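Local structure of membrane-bound lytic murein transglycosylase (Agrobacterium tumefaciens, 2PNW) at residues V181-F184 against F185-V188; I302-P305 against T306-H309. The protein probably cleaves the glycan strands of bacterial cell-wall peptidoglycan, as a lytic murein transglycosylase of the MltA type. All coordinates share one frame; numbering follows the deposited sequence.

Contact 1: residues V181-F184 against F185-V188; sequences VDLF and FVHV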
# COMPACT_ATOMS: atom_id res chain seq x y z
N VAL A 181 -8.30 1.81 17.99
CA VAL A 181 -8.12 0.69 17.09
C VAL A 181 -8.39 1.11 15.63
O VAL A 181 -7.66 0.70 14.72
CB VAL A 181 -8.95 -0.54 17.50
CG1 VAL A 181 -8.85 -1.62 16.42
CG2 VAL A 181 -8.39 -1.09 18.84
N ASP A 182 -9.41 1.93 15.42
CA ASP A 182 -9.73 2.36 14.06
C ASP A 182 -8.55 3.18 13.54
O ASP A 182 -8.14 3.03 12.38
CB ASP A 182 -11.02 3.18 14.01
CG ASP A 182 -12.30 2.31 14.13
OD1 ASP A 182 -12.20 1.08 14.03
OD2 ASP A 182 -13.40 2.87 14.31
N LEU A 183 -8.00 4.06 14.39
CA LEU A 183 -6.83 4.85 13.98
C LEU A 183 -5.60 3.97 13.72
O LEU A 183 -4.85 4.19 12.76
CB LEU A 183 -6.53 5.92 15.02
CG LEU A 183 -5.27 6.75 14.75
CD1 LEU A 183 -5.33 7.46 13.37
CD2 LEU A 183 -5.14 7.75 15.88
N PHE A 184 -5.37 2.98 14.59
CA PHE A 184 -4.30 2.00 14.32
C PHE A 184 -4.41 1.38 12.93
O PHE A 184 -3.41 1.31 12.18
CB PHE A 184 -4.25 0.90 15.42
CG PHE A 184 -3.06 -0.04 15.28
CD1 PHE A 184 -1.85 0.25 15.91
CD2 PHE A 184 -3.15 -1.18 14.49
CE1 PHE A 184 -0.75 -0.62 15.81
CE2 PHE A 184 -2.04 -2.06 14.36
CZ PHE A 184 -0.83 -1.75 15.02
N PHE A 185 -5.60 0.91 12.56
CA PHE A 185 -5.77 0.33 11.24
C PHE A 185 -5.58 1.32 10.08
O PHE A 185 -5.15 0.93 9.00
CB PHE A 185 -7.11 -0.38 11.13
CG PHE A 185 -7.06 -1.80 11.65
CD1 PHE A 185 -6.83 -2.86 10.78
CD2 PHE A 185 -7.22 -2.06 13.01
CE1 PHE A 185 -6.77 -4.18 11.25
CE2 PHE A 185 -7.17 -3.37 13.50
CZ PHE A 185 -6.96 -4.43 12.63
N VAL A 186 -5.90 2.59 10.31
CA VAL A 186 -5.52 3.67 9.36
C VAL A 186 -3.98 3.77 9.19
O VAL A 186 -3.48 3.89 8.08
CB VAL A 186 -6.15 5.01 9.80
CG1 VAL A 186 -5.51 6.21 9.06
CG2 VAL A 186 -7.68 4.93 9.58
N HIS A 187 -3.22 3.70 10.28
CA HIS A 187 -1.76 3.62 10.16
C HIS A 187 -1.35 2.44 9.28
O HIS A 187 -0.46 2.57 8.45
CB HIS A 187 -1.08 3.47 11.53
CG HIS A 187 -1.04 4.74 12.34
ND1 HIS A 187 0.13 5.21 12.92
CD2 HIS A 187 -2.00 5.66 12.63
CE1 HIS A 187 -0.12 6.34 13.55
NE2 HIS A 187 -1.40 6.64 13.40
N VAL A 188 -2.00 1.28 9.47
CA VAL A 188 -1.65 0.08 8.70
C VAL A 188 -1.98 0.25 7.22
O VAL A 188 -1.16 -0.12 6.35
CB VAL A 188 -2.38 -1.18 9.28
CG1 VAL A 188 -2.07 -2.43 8.46
CG2 VAL A 188 -1.96 -1.40 10.73
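V181 and F185 lie side by side on one flank of the helix and point the same way; V181 CG1 packs 3.8 Å from F185 CE2. With CG1 anti to the backbone N (chi1 173°), V181 sends this methyl alongside the ring. At the ring edge, in its plane, sits V181 O, 3.3 Å from F185 CD2. A second apolar pair forms three residues on, where the side chains of F184 and V188 cross at a slant and F184 CE2 meets V188 CG2 at 3.7 Å. L183 and H187 meet differently, a methyl against an imidazole: L183 CD1 lies at the edge of the H187 ring, in its plane, 3.9 Å from H187 CD2. Four i to i+4 backbone hydrogen bonds, the mark of an alpha-helix, run beneath these pairs, from F185 N to V181 O, V186 N to D182 O, H187 N to L183 O and V188 N to F184 O. The first is the straightest, with an N-H...O angle of 165°. They belong to helix 180-189, within the MltA-specific insert domain. This helix touches both strand 96-109, where V186 rests on P104 and L106, and helix 234-243, where F185 meets M234 and I237. D182 OD1 forms a salt bridge with R238 of helix 234-243, whose guanidinium also makes a cation-pi contact with F185. The H187 ring engages Y258 and F261 edge-to-face.

Contact 2: residues I302-P305 against T306-H309; sequences IHAP and TLTH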
# COMPACT_ATOMS: atom_id res chain seq x y z
N ILE A 302 -3.01 -10.79 -12.25
CA ILE A 302 -3.06 -11.57 -11.02
C ILE A 302 -4.18 -12.58 -11.14
O ILE A 302 -5.32 -12.21 -11.44
CB ILE A 302 -3.27 -10.67 -9.77
CG1 ILE A 302 -2.18 -9.58 -9.67
CG2 ILE A 302 -3.39 -11.51 -8.49
CD1 ILE A 302 -0.78 -10.13 -9.59
N HIS A 303 -3.85 -13.85 -10.96
CA HIS A 303 -4.83 -14.94 -11.05
C HIS A 303 -4.91 -15.64 -9.70
O HIS A 303 -3.95 -16.31 -9.29
CB HIS A 303 -4.44 -15.93 -12.16
CG HIS A 303 -5.40 -17.08 -12.29
ND1 HIS A 303 -4.98 -18.39 -12.40
CD2 HIS A 303 -6.75 -17.11 -12.31
CE1 HIS A 303 -6.04 -19.18 -12.50
NE2 HIS A 303 -7.12 -18.43 -12.44
N ALA A 304 -6.04 -15.47 -9.01
CA ALA A 304 -6.23 -16.03 -7.67
C ALA A 304 -7.56 -16.75 -7.65
O ALA A 304 -8.57 -16.19 -7.20
CB ALA A 304 -6.18 -14.93 -6.58
N PRO A 305 -7.59 -17.99 -8.17
CA PRO A 305 -8.86 -18.67 -8.40
C PRO A 305 -9.66 -18.97 -7.12
O PRO A 305 -10.89 -19.00 -7.17
CB PRO A 305 -8.45 -19.94 -9.15
CG PRO A 305 -7.06 -20.20 -8.74
CD PRO A 305 -6.45 -18.83 -8.59
N THR A 306 -9.00 -19.16 -5.98
CA THR A 306 -9.72 -19.33 -4.70
C THR A 306 -10.34 -18.03 -4.16
O THR A 306 -11.14 -18.05 -3.22
CB THR A 306 -8.84 -19.97 -3.59
OG1 THR A 306 -7.75 -19.11 -3.24
CG2 THR A 306 -8.31 -21.33 -4.02
N LEU A 307 -9.97 -16.89 -4.76
CA LEU A 307 -10.50 -15.60 -4.34
C LEU A 307 -11.70 -15.23 -5.20
O LEU A 307 -11.55 -14.86 -6.37
CB LEU A 307 -9.41 -14.53 -4.45
CG LEU A 307 -9.74 -13.07 -4.12
CD1 LEU A 307 -10.22 -12.90 -2.69
CD2 LEU A 307 -8.48 -12.22 -4.38
N THR A 308 -12.89 -15.32 -4.60
CA THR A 308 -14.13 -15.20 -5.34
C THR A 308 -15.00 -14.03 -4.92
O THR A 308 -15.86 -13.60 -5.69
CB THR A 308 -14.96 -16.51 -5.25
OG1 THR A 308 -15.22 -16.81 -3.87
CG2 THR A 308 -14.19 -17.66 -5.86
N HIS A 309 -14.77 -13.50 -3.72
CA HIS A 309 -15.68 -12.49 -3.18
C HIS A 309 -15.45 -11.06 -3.69
O HIS A 309 -16.20 -10.15 -3.33
CB HIS A 309 -15.76 -12.56 -1.64
CG HIS A 309 -14.56 -12.01 -0.93
ND1 HIS A 309 -13.42 -12.74 -0.72
CD2 HIS A 309 -14.35 -10.81 -0.34
CE1 HIS A 309 -12.54 -12.02 -0.05
NE2 HIS A 309 -13.09 -10.84 0.20
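One face of the H303 imidazole carries P305 CD, which stands 3.9 Å above the ring plane over its centre, a contact within 302-305 that joins the residue just ahead of a turn to the turn's first corner. P305 and T306 are the central pair of this type I beta turn from A304 to L307, which leads out of strand 299-304 within the 3D domain, a family of the double-psi beta-barrel clan. The turn is closed by L307 N donating to A304 O at 2.9 Å. That bond is bent, with an N-H...O angle of 151°, and its donor stands above the carbonyl plane, 49° out of it. The proline ring suits the first corner of the turn, since its closed ring holds phi near the -64° found here. Across the ends of the turn, A304 CB packs against L307 CB at 3.9 Å. L307 CG lies anti to the backbone N, and CD2 comes back to 4.2 Å from A304 CB. The two end residues of the turn, A304 and L307, both hydrogen-bond through their backbones to F316 of strand 316-324, and L307 also packs on its side chain. T306 OG1 is hydrogen-bonded to N354 ND2, and H309 NE2 to L348 O. Just after the turn, the T308 methyl CG2 approaches P305 O at 3.8 Å.

How the contacts relate
Contact 1 comes first along the chain, in helix 180-189 of the MltA-specific insert domain; contact 2 follows at the end of strand 299-304, in the 3D domain. Their centres lie 26 Å apart and their nearest atoms about 14 Å, with no touch between them. Strands connect the two regions: helix 180-189 packs on strand 96-109, which pairs antiparallel with strand 353-363, and that strand in turn pairs with strand 299-304. Contact 1 is a buried piece of helix and contact 2 a partly buried turn leading toward strand 316-324. Pairing of strand 96-109 with strand 353-363 thus links the two family regions directly.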